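Local coordinates for Anapc5 protein (Xenopus laevis, PDB 5BPZ), which is a subunit of the anaphase-promoting complex (APC/C), the ubiquitin ligase that drives progress through mitosis, at residues A[37-42]-A[92-97]; A[48-53]-A[84-89]; A[101-106]-A[144-149]. All blocks are in the same frame, centred on the assembly; numbering follows the deposited sequence.

Contact 1: A[37-42]-A[92-97]; sequences VLVLLS and HIRIKL
R94 and S42 are brought together by two first torsions. CG of R94 stands anti to its own backbone N (chi1 177°), and OG of S42 does the same (chi1 -180°). The R94 chain then bends at chi2 and chi3, which carries the guanidinium over to helix 32-46. There NH2 of R94 lies 2.8 Å from OG of S42. The hydroxyl sits at the edge of the guanidinium, in its plane. The bond is weak, because the N-H...O angle is only 116°. CB of S42 is also close, 3.4 Å from NH2 of R94.

V39 packs against the aliphatic part of R94. Its CG1 does the touching, with CG of R94 3.8 Å away. The two side chains run past each other in opposite directions. The other branch, CG2 of V39, meets CG1 of I95 at 4.1 Å. The segment axes come within 9.9 Å and cross at 128°. F109 of helix 103-114 also packs on V39 and R94, and F160 of helix 146-164 on I95.

The main polar partner of R94 is E43, which forms a salt bridge with NH2. S42 therefore adds a minor, poorly aimed bond. The chemistry is split. V39 and I95, both buried, form an aliphatic part with the base of R94. A polar part, partly exposed, ties R94 to helix 32-46, mainly through E43.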
loop_
_atom_site.group_PDB
_atom_site.type_symbol
_atom_site.label_atom_id
_atom_site.label_comp_id
_atom_site.label_asym_id
_atom_site.label_seq_id
_atom_site.Cartn_x
_atom_site.Cartn_y
_atom_site.Cartn_z
ATOM N N VAL A 37 -0.357 1.066 -2.096
ATOM C CA VAL A 37 -1.765 1.477 -2.037
ATOM C C VAL A 37 -2.475 0.717 -0.894
ATOM O O VAL A 37 -3.235 1.321 -0.137
ATOM C CB VAL A 37 -2.474 1.347 -3.404
ATOM C CG1 VAL A 37 -3.970 1.623 -3.277
ATOM C CG2 VAL A 37 -1.847 2.302 -4.421
ATOM N N LEU A 38 -2.163 -0.581 -0.732
ATOM C CA LEU A 38 -2.689 -1.404 0.362
ATOM C C LEU A 38 -2.225 -0.837 1.701
ATOM O O LEU A 38 -3.038 -0.716 2.607
ATOM C CB LEU A 38 -2.267 -2.882 0.217
ATOM C CG LEU A 38 -2.840 -3.655 -0.975
ATOM C CD1 LEU A 38 -2.153 -4.998 -1.117
ATOM C CD2 LEU A 38 -4.377 -3.846 -0.859
ATOM N N VAL A 39 -0.931 -0.446 1.807
ATOM C CA VAL A 39 -0.313 0.187 2.989
ATOM C C VAL A 39 -1.083 1.495 3.278
ATOM O O VAL A 39 -1.445 1.754 4.427
ATOM C CB VAL A 39 1.210 0.447 2.771
ATOM C CG1 VAL A 39 1.774 1.418 3.807
ATOM C CG2 VAL A 39 2.005 -0.861 2.767
ATOM N N LEU A 40 -1.347 2.295 2.226
ATOM C CA LEU A 40 -2.106 3.529 2.352
ATOM C C LEU A 40 -3.529 3.265 2.870
ATOM O O LEU A 40 -3.977 3.958 3.786
ATOM C CB LEU A 40 -2.119 4.304 1.032
ATOM C CG LEU A 40 -3.096 5.477 0.919
ATOM C CD1 LEU A 40 -2.746 6.595 1.892
ATOM C CD2 LEU A 40 -3.140 5.991 -0.486
ATOM N N LEU A 41 -4.212 2.251 2.315
ATOM C CA LEU A 41 -5.563 1.905 2.758
ATOM C C LEU A 41 -5.549 1.462 4.214
ATOM O O LEU A 41 -6.388 1.909 4.992
ATOM C CB LEU A 41 -6.204 0.841 1.856
ATOM C CG LEU A 41 -6.604 1.313 0.453
ATOM C CD1 LEU A 41 -6.859 0.108 -0.470
ATOM C CD2 LEU A 41 -7.825 2.234 0.504
ATOM N N SER A 42 -4.539 0.675 4.601
ATOM C CA SER A 42 -4.374 0.212 5.980
ATOM C C SER A 42 -4.142 1.392 6.944
ATOM O O SER A 42 -4.833 1.493 7.964
ATOM C CB SER A 42 -3.233 -0.789 6.069
ATOM O OG SER A 42 -3.063 -1.250 7.397
ATOM N N HIS A 92 5.090 5.877 3.997
ATOM C CA HIS A 92 6.486 5.893 3.561
ATOM C C HIS A 92 7.402 5.021 4.438
ATOM O O HIS A 92 8.143 4.192 3.900
ATOM C CB HIS A 92 7.000 7.340 3.446
ATOM C CG HIS A 92 8.422 7.440 2.996
ATOM N ND1 HIS A 92 8.782 7.204 1.684
ATOM C CD2 HIS A 92 9.537 7.710 3.715
ATOM C CE1 HIS A 92 10.095 7.357 1.642
ATOM N NE2 HIS A 92 10.596 7.650 2.840
ATOM N N ILE A 93 7.313 5.178 5.777
ATOM C CA ILE A 93 8.122 4.430 6.752
ATOM C C ILE A 93 7.706 2.951 6.812
ATOM O O ILE A 93 8.559 2.101 7.060
ATOM C CB ILE A 93 8.154 5.113 8.171
ATOM C CG1 ILE A 93 8.554 6.618 8.116
ATOM C CG2 ILE A 93 9.024 4.348 9.185
ATOM C CD1 ILE A 93 10.017 6.973 7.714
ATOM N N ARG A 94 6.417 2.638 6.595
ATOM C CA ARG A 94 5.954 1.244 6.612
ATOM C C ARG A 94 6.583 0.458 5.447
ATOM O O ARG A 94 6.998 -0.684 5.643
ATOM C CB ARG A 94 4.419 1.155 6.579
ATOM C CG ARG A 94 3.884 -0.274 6.521
ATOM C CD ARG A 94 3.277 -0.722 7.832
ATOM N NE ARG A 94 1.842 -0.463 7.848
ATOM C CZ ARG A 94 0.909 -1.402 7.966
ATOM N NH1 ARG A 94 1.252 -2.674 8.125
ATOM N NH2 ARG A 94 -0.372 -1.072 7.952
ATOM N N ILE A 95 6.638 1.070 4.248
ATOM C CA ILE A 95 7.252 0.470 3.062
ATOM C C ILE A 95 8.753 0.359 3.308
ATOM O O ILE A 95 9.310 -0.719 3.117
ATOM C CB ILE A 95 6.876 1.233 1.757
ATOM C CG1 ILE A 95 5.377 1.041 1.453
ATOM C CG2 ILE A 95 7.743 0.780 0.555
ATOM C CD1 ILE A 95 4.727 2.297 0.894
ATOM N N LYS A 96 9.373 1.439 3.833
ATOM C CA LYS A 96 10.789 1.502 4.224
ATOM C C LYS A 96 11.185 0.306 5.115
ATOM O O LYS A 96 12.189 -0.341 4.834
ATOM C CB LYS A 96 11.070 2.823 4.973
ATOM C CG LYS A 96 12.531 3.020 5.410
ATOM C CD LYS A 96 12.626 4.057 6.512
ATOM C CE LYS A 96 13.606 5.162 6.205
ATOM N NZ LYS A 96 15.014 4.695 6.262
ATOM N N LEU A 97 10.385 0.016 6.171
ATOM C CA LEU A 97 10.636 -1.081 7.112
ATOM C C LEU A 97 10.446 -2.446 6.472
ATOM O O LEU A 97 11.178 -3.376 6.803
ATOM C CB LEU A 97 9.778 -0.944 8.383
ATOM C CG LEU A 97 10.098 0.259 9.276
ATOM C CD1 LEU A 97 8.924 0.602 10.167
ATOM C CD2 LEU A 97 11.372 0.047 10.085
#

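Contact 2: A[48-53]-A[84-89]; sequences TKISLV and CPNVSS
N86 faces the loop residues K49 and I50, and its side chain makes both touches of this contact. From CB the chain turns with CG anti to the carbonyl carbon and beside the backbone N (chi1 -48°). CG of N86 lies 4.4 Å from CD of K49, at the limit of touching. Beyond it the amide splits. OD1 of N86 approaches the lysine chain and comes to 4.0 Å from CD of K49. ND2 of N86 goes to the other neighbour and lies 4.2 Å from CG2 of I50. Both approaches are oblique and set polar atoms against carbon. The ammonium is no closer: NZ of K49 is 4.8 Å from OD1 of N86. The K49 chain, extended beyond CG, passes the amide with its methylenes. N47, in the same loop as K49, also touches N86.

Local bonds lie at the starts of both helices. S88 OG donates to O of P85 at 2.9 Å, from above the carbonyl plane, in the first turn of helix 85-99. S51 is the N-cap of helix 52-67. Its hydroxyl caps a backbone N of the first turn, while its own N bonds to E54 OE1, which makes a capping box. I50, just before the cap, also leans on K55 and L58.

The whole is a small surface contact in an all-helical fold. The loop joining helix 32-46 to helix 52-67 rests beside the N-terminal turn of helix 85-99.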
loop_
_atom_site.group_PDB
_atom_site.type_symbol
_atom_site.label_atom_id
_atom_site.label_comp_id
_atom_site.label_asym_id
_atom_site.label_seq_id
_atom_site.Cartn_x
_atom_site.Cartn_y
_atom_site.Cartn_z
ATOM N N THR A 48 -5.657 7.750 13.911
ATOM C CA THR A 48 -6.282 8.152 15.176
ATOM C C THR A 48 -6.572 9.671 15.251
ATOM O O THR A 48 -7.168 10.125 16.223
ATOM C CB THR A 48 -5.387 7.723 16.359
ATOM O OG1 THR A 48 -4.144 8.418 16.256
ATOM C CG2 THR A 48 -5.148 6.205 16.418
ATOM N N LYS A 49 -6.140 10.448 14.246
ATOM C CA LYS A 49 -6.264 11.909 14.265
ATOM C C LYS A 49 -7.427 12.466 13.446
ATOM O O LYS A 49 -7.656 13.679 13.476
ATOM C CB LYS A 49 -4.936 12.564 13.857
ATOM C CG LYS A 49 -3.796 12.247 14.828
ATOM C CD LYS A 49 -2.528 12.969 14.450
ATOM C CE LYS A 49 -1.382 12.573 15.346
ATOM N NZ LYS A 49 -0.111 13.219 14.928
ATOM N N ILE A 50 -8.195 11.599 12.769
ATOM C CA ILE A 50 -9.382 12.006 12.013
ATOM C C ILE A 50 -10.566 11.110 12.366
ATOM O O ILE A 50 -10.385 9.953 12.757
ATOM C CB ILE A 50 -9.160 12.146 10.477
ATOM C CG1 ILE A 50 -8.946 10.784 9.797
ATOM C CG2 ILE A 50 -8.028 13.150 10.134
ATOM C CD1 ILE A 50 -9.256 10.804 8.336
ATOM N N SER A 51 -11.773 11.658 12.259
ATOM C CA SER A 51 -13.006 10.948 12.579
ATOM C C SER A 51 -13.328 9.888 11.518
ATOM O O SER A 51 -12.795 9.946 10.401
ATOM C CB SER A 51 -14.155 11.947 12.661
ATOM O OG SER A 51 -14.416 12.506 11.388
ATOM N N LEU A 52 -14.239 8.961 11.847
ATOM C CA LEU A 52 -14.701 7.932 10.909
ATOM C C LEU A 52 -15.393 8.578 9.670
ATOM O O LEU A 52 -15.197 8.120 8.542
ATOM C CB LEU A 52 -15.635 6.940 11.617
ATOM C CG LEU A 52 -16.076 5.705 10.818
ATOM C CD1 LEU A 52 -14.866 4.892 10.293
ATOM C CD2 LEU A 52 -17.008 4.845 11.633
ATOM N N VAL A 53 -16.138 9.670 9.884
ATOM C CA VAL A 53 -16.780 10.412 8.804
ATOM C C VAL A 53 -15.717 10.955 7.810
ATOM O O VAL A 53 -15.845 10.746 6.603
ATOM C CB VAL A 53 -17.740 11.496 9.377
ATOM C CG1 VAL A 53 -18.018 12.605 8.372
ATOM C CG2 VAL A 53 -19.044 10.861 9.848
ATOM N N CYS A 84 -3.928 13.600 2.862
ATOM C CA CYS A 84 -3.758 12.967 4.175
ATOM C C CYS A 84 -2.330 13.303 4.687
ATOM O O CYS A 84 -1.452 12.437 4.629
ATOM C CB CYS A 84 -3.970 11.456 4.082
ATOM S SG CYS A 84 -5.458 10.934 3.187
ATOM N N PRO A 85 -2.043 14.545 5.138
ATOM C CA PRO A 85 -0.661 14.878 5.551
ATOM C C PRO A 85 -0.065 14.013 6.664
ATOM O O PRO A 85 1.145 13.785 6.659
ATOM C CB PRO A 85 -0.753 16.350 5.959
ATOM C CG PRO A 85 -1.982 16.862 5.302
ATOM C CD PRO A 85 -2.935 15.715 5.285
ATOM N N ASN A 86 -0.918 13.498 7.577
ATOM C CA ASN A 86 -0.528 12.622 8.688
ATOM C C ASN A 86 0.034 11.287 8.176
ATOM O O ASN A 86 1.217 10.995 8.393
ATOM C CB ASN A 86 -1.723 12.326 9.624
ATOM C CG ASN A 86 -2.565 13.504 10.068
ATOM O OD1 ASN A 86 -2.089 14.436 10.725
ATOM N ND2 ASN A 86 -3.866 13.422 9.820
ATOM N N VAL A 87 -0.807 10.510 7.458
ATOM C CA VAL A 87 -0.514 9.151 6.998
ATOM C C VAL A 87 0.585 9.072 5.927
ATOM O O VAL A 87 1.162 8.005 5.801
ATOM C CB VAL A 87 -1.771 8.317 6.574
ATOM C CG1 VAL A 87 -2.882 8.385 7.613
ATOM C CG2 VAL A 87 -2.287 8.688 5.198
ATOM N N SER A 88 0.878 10.147 5.167
ATOM C CA SER A 88 1.925 10.118 4.125
ATOM C C SER A 88 3.263 9.562 4.632
ATOM O O SER A 88 3.828 8.662 3.998
ATOM C CB SER A 88 2.118 11.494 3.500
ATOM O OG SER A 88 2.521 12.440 4.477
ATOM N N SER A 89 3.724 10.048 5.809
ATOM C CA SER A 89 4.965 9.607 6.441
ATOM C C SER A 89 4.844 8.182 6.931
ATOM O O SER A 89 5.778 7.405 6.758
ATOM C CB SER A 89 5.350 10.533 7.595
ATOM O OG SER A 89 5.720 11.820 7.126
#

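Contact 3: A[101-106]-A[144-149]; sequences GELKDM and LSFSQV
L103 meets V149 and F146 with one methyl each. CD1 of L103 touches CG1 of V149 at 3.7 Å, and the two side chains cross at about a right angle. CD2 of L103 lies 3.9 Å from CZ of F146, approaching the ring obliquely near its outer end. M106, one turn further on, supplies a third apolar group. Its CE is 4.1 Å from CG1 of V149 and 3.6 Å from the backbone O of V149. CG1 of V149 is thus shared by the leucine and the methionine.

Torsions set this up. CG of L103 is anti to the backbone N (chi1 167°), and the fork beyond it sends one methyl to each partner. M106 is extended through chi2 and bends at chi3 (67°), which turns its methyl onto V149. Replacing L103 with an alanine is likely to leave F146 without its partner across the contact and to open a gap beside V149.

Further out, Y150 and Y153 also pack on L103, and L152 and Y153 on M106. The start of helix 103-114 is held by E102 N, which donates to D105 OD2 at 2.8 Å, on that oxygen's anti lone pair. A beta carbon at G101 would fall too close to the same oxygen. On the other side S145 is the N-cap of helix 146-164, although its OG takes only a weak, 3.4 Å bond from Q148 N. A 1,2-ethanediol, probably from the crystallisation liquor, lies about 4 Å from the V149 side chain.

The two helix starts are therefore joined by apolar contacts. The polar bonds described lie within each segment, at the start of its own helix.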
loop_
_atom_site.group_PDB
_atom_site.type_symbol
_atom_site.label_atom_id
_atom_site.label_comp_id
_atom_site.label_asym_id
_atom_site.label_seq_id
_atom_site.Cartn_x
_atom_site.Cartn_y
_atom_site.Cartn_z
ATOM N N GLY A 101 13.590 -4.850 5.790
ATOM C CA GLY A 101 13.390 -6.062 6.575
ATOM C C GLY A 101 13.793 -7.310 5.814
ATOM O O GLY A 101 14.904 -7.383 5.276
ATOM N N GLU A 102 12.883 -8.296 5.759
ATOM C CA GLU A 102 13.065 -9.581 5.066
ATOM C C GLU A 102 11.774 -9.945 4.321
ATOM O O GLU A 102 10.769 -9.258 4.500
ATOM C CB GLU A 102 13.446 -10.694 6.064
ATOM C CG GLU A 102 14.840 -10.572 6.653
ATOM C CD GLU A 102 15.965 -11.113 5.791
ATOM O OE1 GLU A 102 16.399 -10.402 4.854
ATOM O OE2 GLU A 102 16.440 -12.235 6.079
ATOM N N LEU A 103 11.797 -11.015 3.489
ATOM C CA LEU A 103 10.630 -11.478 2.729
ATOM C C LEU A 103 9.421 -11.698 3.643
ATOM O O LEU A 103 8.323 -11.284 3.283
ATOM C CB LEU A 103 10.955 -12.741 1.897
ATOM C CG LEU A 103 9.777 -13.542 1.287
ATOM C CD1 LEU A 103 8.985 -12.717 0.262
ATOM C CD2 LEU A 103 10.261 -14.824 0.659
ATOM N N LYS A 104 9.643 -12.288 4.844
ATOM C CA LYS A 104 8.615 -12.546 5.866
ATOM C C LYS A 104 7.802 -11.297 6.246
ATOM O O LYS A 104 6.619 -11.422 6.554
ATOM C CB LYS A 104 9.216 -13.214 7.123
ATOM C CG LYS A 104 10.298 -12.403 7.844
ATOM C CD LYS A 104 10.723 -13.047 9.158
ATOM C CE LYS A 104 11.788 -12.250 9.876
ATOM N NZ LYS A 104 11.227 -11.055 10.563
ATOM N N ASP A 105 8.437 -10.104 6.210
ATOM C CA ASP A 105 7.803 -8.830 6.548
ATOM C C ASP A 105 6.733 -8.425 5.541
ATOM O O ASP A 105 5.733 -7.825 5.936
ATOM C CB ASP A 105 8.850 -7.728 6.763
ATOM C CG ASP A 105 9.738 -7.992 7.966
ATOM O OD1 ASP A 105 9.196 -8.145 9.086
ATOM O OD2 ASP A 105 10.969 -8.064 7.788
ATOM N N MET A 106 6.923 -8.791 4.252
ATOM C CA MET A 106 5.945 -8.540 3.195
ATOM C C MET A 106 4.782 -9.526 3.353
ATOM O O MET A 106 3.631 -9.111 3.272
ATOM C CB MET A 106 6.589 -8.646 1.799
ATOM C CG MET A 106 5.671 -8.175 0.671
ATOM S SD MET A 106 6.285 -8.464 -1.007
ATOM C CE MET A 106 6.250 -10.306 -1.064
ATOM N N LEU A 144 0.078 -17.323 -5.936
ATOM C CA LEU A 144 1.460 -16.931 -6.093
ATOM C C LEU A 144 2.277 -17.779 -7.074
ATOM O O LEU A 144 2.008 -17.788 -8.271
ATOM C CB LEU A 144 2.189 -16.806 -4.725
ATOM C CG LEU A 144 2.105 -17.913 -3.659
ATOM C CD1 LEU A 144 3.499 -18.290 -3.173
ATOM C CD2 LEU A 144 1.358 -17.423 -2.448
ATOM N N SER A 145 3.298 -18.428 -6.542
ATOM C CA SER A 145 4.396 -19.216 -7.079
ATOM C C SER A 145 5.474 -18.578 -6.237
ATOM O O SER A 145 5.598 -17.345 -6.252
ATOM C CB SER A 145 4.622 -18.957 -8.571
ATOM O OG SER A 145 5.987 -18.947 -8.947
ATOM N N PHE A 146 6.162 -19.378 -5.405
ATOM C CA PHE A 146 7.198 -18.872 -4.502
ATOM C C PHE A 146 8.226 -17.987 -5.218
ATOM O O PHE A 146 8.685 -17.005 -4.630
ATOM C CB PHE A 146 7.866 -20.006 -3.714
ATOM C CG PHE A 146 8.646 -19.530 -2.511
ATOM C CD1 PHE A 146 7.992 -19.030 -1.390
ATOM C CD2 PHE A 146 10.036 -19.557 -2.509
ATOM C CE1 PHE A 146 8.717 -18.559 -0.291
ATOM C CE2 PHE A 146 10.760 -19.106 -1.402
ATOM C CZ PHE A 146 10.095 -18.608 -0.301
ATOM N N SER A 147 8.531 -18.313 -6.500
ATOM C CA SER A 147 9.424 -17.565 -7.395
ATOM C C SER A 147 8.866 -16.154 -7.586
ATOM O O SER A 147 9.583 -15.185 -7.356
ATOM C CB SER A 147 9.519 -18.261 -8.752
ATOM O OG SER A 147 10.111 -17.430 -9.738
ATOM N N GLN A 148 7.567 -16.060 -7.954
ATOM C CA GLN A 148 6.845 -14.814 -8.191
ATOM C C GLN A 148 6.755 -13.934 -6.935
ATOM O O GLN A 148 6.881 -12.708 -7.049
ATOM C CB GLN A 148 5.464 -15.093 -8.799
ATOM C CG GLN A 148 5.501 -15.617 -10.238
ATOM C CD GLN A 148 4.124 -15.709 -10.861
ATOM O OE1 GLN A 148 3.251 -16.461 -10.415
ATOM N NE2 GLN A 148 3.905 -14.958 -11.930
ATOM N N VAL A 149 6.586 -14.560 -5.740
ATOM C CA VAL A 149 6.531 -13.856 -4.446
ATOM C C VAL A 149 7.906 -13.285 -4.092
ATOM O O VAL A 149 7.992 -12.133 -3.654
ATOM C CB VAL A 149 5.901 -14.723 -3.317
ATOM C CG1 VAL A 149 6.425 -14.349 -1.930
ATOM C CG2 VAL A 149 4.387 -14.619 -3.344
#

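In the fold
All three contacts lie in the Apc5 N-terminal domain. Contacts 1 and 2 share helix 85-99, which meets helix 32-46 in contact 1 and the loop after that helix in contact 2. Their centres are 14 Å apart. They touch directly where L40 CD1 packs on V87 CG2 at 3.9 Å. Contact 3 comes later in the chain, where helix 103-114 follows helix 85-99, and its centre is 16 Å from that of contact 1. Contacts 2 and 3 sit on opposite sides of the chain's centre, 29 Å apart between centres and about 15 Å at their nearest atoms. Contact 1 is the most central, about 5 Å from the chain's centre.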